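Local coordinates for protein pyruvate kinase (PDB 3QTG) that catalyses the last step of glycolysis, passing the phosphoryl group of phosphoenolpyruvate to ADP to give pyruvate and ATP, with a divalent metal cation as cofactor, at residues A[367-370]-A[371-375]; A[45-49]-A[50-54]. All blocks are in the same frame, centred on the assembly; numbering follows the deposited sequence.

Interaction 1: A[367-370]-A[371-375]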
loop_
_atom_site.group_PDB
_atom_site.type_symbol
_atom_site.label_atom_id
_atom_site.label_comp_id
_atom_site.label_asym_id
_atom_site.label_seq_id
_atom_site.Cartn_x
_atom_site.Cartn_y
_atom_site.Cartn_z
ATOM N N VAL A 367 -1.009 1.154 19.485
ATOM C CA VAL A 367 -1.136 2.565 19.114
ATOM C C VAL A 367 -2.125 2.716 17.938
ATOM O O VAL A 367 -2.998 3.580 17.973
ATOM C CB VAL A 367 0.246 3.179 18.785
ATOM C CG1 VAL A 367 0.105 4.478 17.977
ATOM C CG2 VAL A 367 1.060 3.388 20.077
ATOM N N GLU A 368 -1.977 1.863 16.925
ATOM C CA GLU A 368 -2.860 1.857 15.761
ATOM C C GLU A 368 -4.269 1.457 16.147
ATOM O O GLU A 368 -5.230 2.020 15.638
ATOM C CB GLU A 368 -2.298 0.956 14.651
ATOM C CG GLU A 368 -0.974 1.512 14.133
ATOM C CD GLU A 368 -0.314 0.703 13.032
ATOM O OE1 GLU A 368 -0.617 -0.512 12.868
ATOM O OE2 GLU A 368 0.548 1.306 12.344
ATOM N N LEU A 369 -4.394 0.528 17.091
ATOM C CA LEU A 369 -5.700 0.159 17.586
ATOM C C LEU A 369 -6.351 1.352 18.269
ATOM O O LEU A 369 -7.460 1.721 17.919
ATOM C CB LEU A 369 -5.641 -1.076 18.504
ATOM C CG LEU A 369 -6.971 -1.575 19.103
ATOM C CD1 LEU A 369 -7.909 -2.217 18.047
ATOM C CD2 LEU A 369 -6.684 -2.558 20.260
ATOM N N ALA A 370 -5.665 1.978 19.216
ATOM C CA ALA A 370 -6.229 3.151 19.886
ATOM C C ALA A 370 -6.619 4.245 18.891
ATOM O O ALA A 370 -7.644 4.881 19.054
ATOM C CB ALA A 370 -5.287 3.693 20.938
ATOM N N GLN A 371 -5.786 4.448 17.874
ATOM C CA GLN A 371 -6.060 5.389 16.783
ATOM C C GLN A 371 -7.379 5.034 16.067
ATOM O O GLN A 371 -8.238 5.889 15.900
ATOM C CB GLN A 371 -4.869 5.439 15.805
ATOM C CG GLN A 371 -5.027 6.363 14.583
ATOM C CD GLN A 371 -5.460 7.801 14.932
ATOM O OE1 GLN A 371 -5.060 8.368 15.949
ATOM N NE2 GLN A 371 -6.289 8.390 14.071
ATOM N N ASP A 372 -7.534 3.761 15.699
ATOM C CA ASP A 372 -8.750 3.248 15.079
ATOM C C ASP A 372 -10.021 3.367 15.910
ATOM O O ASP A 372 -11.094 3.549 15.351
ATOM C CB ASP A 372 -8.564 1.794 14.709
ATOM C CG ASP A 372 -8.215 1.620 13.280
ATOM O OD1 ASP A 372 -9.152 1.578 12.448
ATOM O OD2 ASP A 372 -7.009 1.509 12.976
ATOM N N LEU A 373 -9.904 3.243 17.233
ATOM C CA LEU A 373 -11.069 3.314 18.110
ATOM C C LEU A 373 -11.317 4.707 18.654
ATOM O O LEU A 373 -12.274 4.906 19.395
ATOM C CB LEU A 373 -10.925 2.352 19.292
ATOM C CG LEU A 373 -10.488 0.935 18.979
ATOM C CD1 LEU A 373 -10.106 0.252 20.269
ATOM C CD2 LEU A 373 -11.572 0.151 18.208
ATOM N N GLY A 374 -10.444 5.656 18.307
ATOM C CA GLY A 374 -10.488 6.999 18.865
ATOM C C GLY A 374 -10.237 7.018 20.362
ATOM O O GLY A 374 -10.833 7.821 21.088
ATOM N N ALA A 375 -9.336 6.146 20.823
ATOM C CA ALA A 375 -9.172 5.866 22.254
ATOM C C ALA A 375 -7.922 6.502 22.875
ATOM O O ALA A 375 -6.909 6.677 22.208
ATOM C CB ALA A 375 -9.151 4.341 22.470
#

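Interaction 2: A[45-49]-A[50-54]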
loop_
_atom_site.group_PDB
_atom_site.type_symbol
_atom_site.label_atom_id
_atom_site.label_comp_id
_atom_site.label_asym_id
_atom_site.label_seq_id
_atom_site.Cartn_x
_atom_site.Cartn_y
_atom_site.Cartn_z
ATOM N N VAL A 45 12.967 21.511 32.961
ATOM C CA VAL A 45 13.841 22.670 33.104
ATOM C C VAL A 45 15.250 22.237 32.789
ATOM O O VAL A 45 15.623 21.091 33.058
ATOM C CB VAL A 45 13.794 23.354 34.540
ATOM C CG1 VAL A 45 12.375 23.799 34.909
ATOM C CG2 VAL A 45 14.380 22.449 35.608
ATOM N N ARG A 46 16.015 23.154 32.206
ATOM C CA ARG A 46 17.413 22.931 31.905
ATOM C C ARG A 46 18.283 23.846 32.798
ATOM O O ARG A 46 17.919 24.987 33.082
ATOM C CB ARG A 46 17.698 23.177 30.407
ATOM C CG ARG A 46 19.063 22.611 29.939
ATOM C CD ARG A 46 19.451 22.917 28.475
ATOM N NE ARG A 46 19.654 24.330 28.280
ATOM C CZ ARG A 46 20.793 24.949 27.974
ATOM N NH1 ARG A 46 21.946 24.323 27.767
ATOM N NH2 ARG A 46 20.753 26.251 27.853
ATOM N N ILE A 47 19.418 23.328 33.246
ATOM C CA ILE A 47 20.399 24.139 33.960
ATOM C C ILE A 47 21.728 23.941 33.255
ATOM O O ILE A 47 22.177 22.805 33.067
ATOM C CB ILE A 47 20.460 23.800 35.493
ATOM C CG1 ILE A 47 19.126 24.162 36.174
ATOM C CG2 ILE A 47 21.614 24.537 36.176
ATOM C CD1 ILE A 47 18.828 23.374 37.436
ATOM N N ASN A 48 22.308 25.048 32.803
ATOM C CA ASN A 48 23.541 25.037 32.038
ATOM C C ASN A 48 24.720 25.141 32.999
ATOM O O ASN A 48 24.883 26.155 33.683
ATOM C CB ASN A 48 23.523 26.215 31.064
ATOM C CG ASN A 48 24.669 26.192 30.065
ATOM O OD1 ASN A 48 25.513 25.289 30.052
ATOM N ND2 ASN A 48 24.697 27.199 29.213
ATOM N N LEU A 49 25.534 24.084 33.064
ATOM C CA LEU A 49 26.640 24.026 34.017
ATOM C C LEU A 49 27.875 24.838 33.561
ATOM O O LEU A 49 28.904 24.854 34.248
ATOM C CB LEU A 49 27.005 22.569 34.351
ATOM C CG LEU A 49 25.927 21.666 34.979
ATOM C CD1 LEU A 49 26.472 20.279 35.247
ATOM C CD2 LEU A 49 25.333 22.265 36.251
ATOM N N ALA A 50 27.763 25.478 32.394
ATOM C CA ALA A 50 28.677 26.543 31.968
ATOM C C ALA A 50 28.503 27.807 32.830
ATOM O O ALA A 50 29.482 28.372 33.314
ATOM C CB ALA A 50 28.441 26.877 30.498
ATOM N N HIS A 51 27.257 28.238 33.025
ATOM C CA HIS A 51 26.962 29.489 33.727
ATOM C C HIS A 51 26.447 29.280 35.140
ATOM O O HIS A 51 26.124 30.252 35.830
ATOM C CB HIS A 51 25.921 30.316 32.966
ATOM C CG HIS A 51 26.212 30.474 31.507
ATOM N ND1 HIS A 51 25.239 30.334 30.541
ATOM C CD2 HIS A 51 27.360 30.769 30.850
ATOM C CE1 HIS A 51 25.776 30.534 29.350
ATOM N NE2 HIS A 51 27.062 30.796 29.509
ATOM N N ALA A 52 26.355 28.026 35.571
ATOM C CA ALA A 52 25.728 27.725 36.853
ATOM C C ALA A 52 26.730 27.337 37.920
ATOM O O ALA A 52 27.535 26.418 37.736
ATOM C CB ALA A 52 24.658 26.653 36.706
ATOM N N SER A 53 26.662 28.071 39.026
ATOM C CA SER A 53 27.378 27.766 40.254
ATOM C C SER A 53 26.656 26.613 40.963
ATOM O O SER A 53 25.424 26.551 40.924
ATOM C CB SER A 53 27.365 29.009 41.141
ATOM O OG SER A 53 27.926 28.745 42.411
ATOM N N PRO A 54 27.411 25.697 41.610
ATOM C CA PRO A 54 26.817 24.569 42.339
ATOM C C PRO A 54 25.689 24.950 43.303
ATOM O O PRO A 54 24.777 24.153 43.510
ATOM C CB PRO A 54 28.004 24.004 43.122
ATOM C CG PRO A 54 29.175 24.316 42.279
ATOM C CD PRO A 54 28.887 25.665 41.678
#

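Interaction 1: A[367-370]-A[371-375]
Q371 N and D372 N each reach back four residues, to V367 O and E368 O, both at 2.9 Å, and L373 N makes the corresponding bond to L369 O at 3.0 Å. The bonding changes at A370 O. It takes a weak bond from L373 N, but its short, almost straight bond comes from A375 N at 2.8 Å, with an N-H...O angle of 176°. G374, with positive phi, turns the chain to make this possible, and its own N bonds to Q371 O.

Apolar contacts follow the same turn. With its CG anti to the backbone N (chi1 180°), L369 sets its branch point against the side chain one turn on, its CG lying 3.8 Å from L373 CD1. In the second subunit, F362 packs on L369 and S358 on L373, so this side of the helix faces the partner. A370 CB and A375 CB sit 4.2 Å apart across the turn, and V445 of strand 444-448 touches both. The six-to-one bond from A375 N, the bond from G374 N inside it and the positive phi of G374 make a Schellman motif, here ending helix 358-373 just before strand 376-380 of the alpha/beta domain.

Interaction 2: A[45-49]-A[50-54]
N48 OD1 accepts the backbone N-H of A50 at 3.3 Å, a fairly straight bond at 161°, although the donor stands well above the carbonyl plane of the amide. This Asx turn ends the second strand of the TIM barrel, on the way to helix 54-71, and by similarity it belongs to the active site: N48 to H51 would contact ATP, and N48 also potassium. N48 O receives a weak bond from H51 N at 3.2 Å, so side chain and backbone of one asparagine both hold the turn. The amide swings forward over the turn because CG lies anti to the backbone N (chi1 -172°), which brings ND2 to 3.4 Å from H51 ND1, amide and imidazole planes 64° apart. With an alanine at N48 the amide is gone, and A50 N is likely to lose its side-chain acceptor and H51 its amide neighbour. Two residues earlier on the strand, R46, a probable substrate-binding residue, forms a salt bridge with D80, also a predicted potassium ligand.

Farther out, the packing is apolar. L49 and A52 both rest on V57 of helix 54-71, and L49 CD2 approaches A52 CB at 4.5 Å. The methyl of A50 sits off-centre over one face of the H51 ring, 4.0 Å from its plane. On the strand side, I47 CG2 meets A52 CB at 3.7 Å.

In the fold
Interaction 2 comes first along the chain, at the end of strand 44-48 in the eight-stranded parallel barrel; interaction 1 follows some 300 residues later, at the end of helix 358-373 in the C-terminal alpha/beta domain. They share no sheet or helix. Their centres are 41 Å apart, their nearest atoms about 25 Å, and they fall on opposite sides of the chain's centre. Each lies where a regular element gives way to a turn, but in different surroundings: 45-54 lies among the predicted substrate and cation ligands and meets no other chain, whereas 367-375 is remote from those sites and packs against a second subunit of the homotetramer.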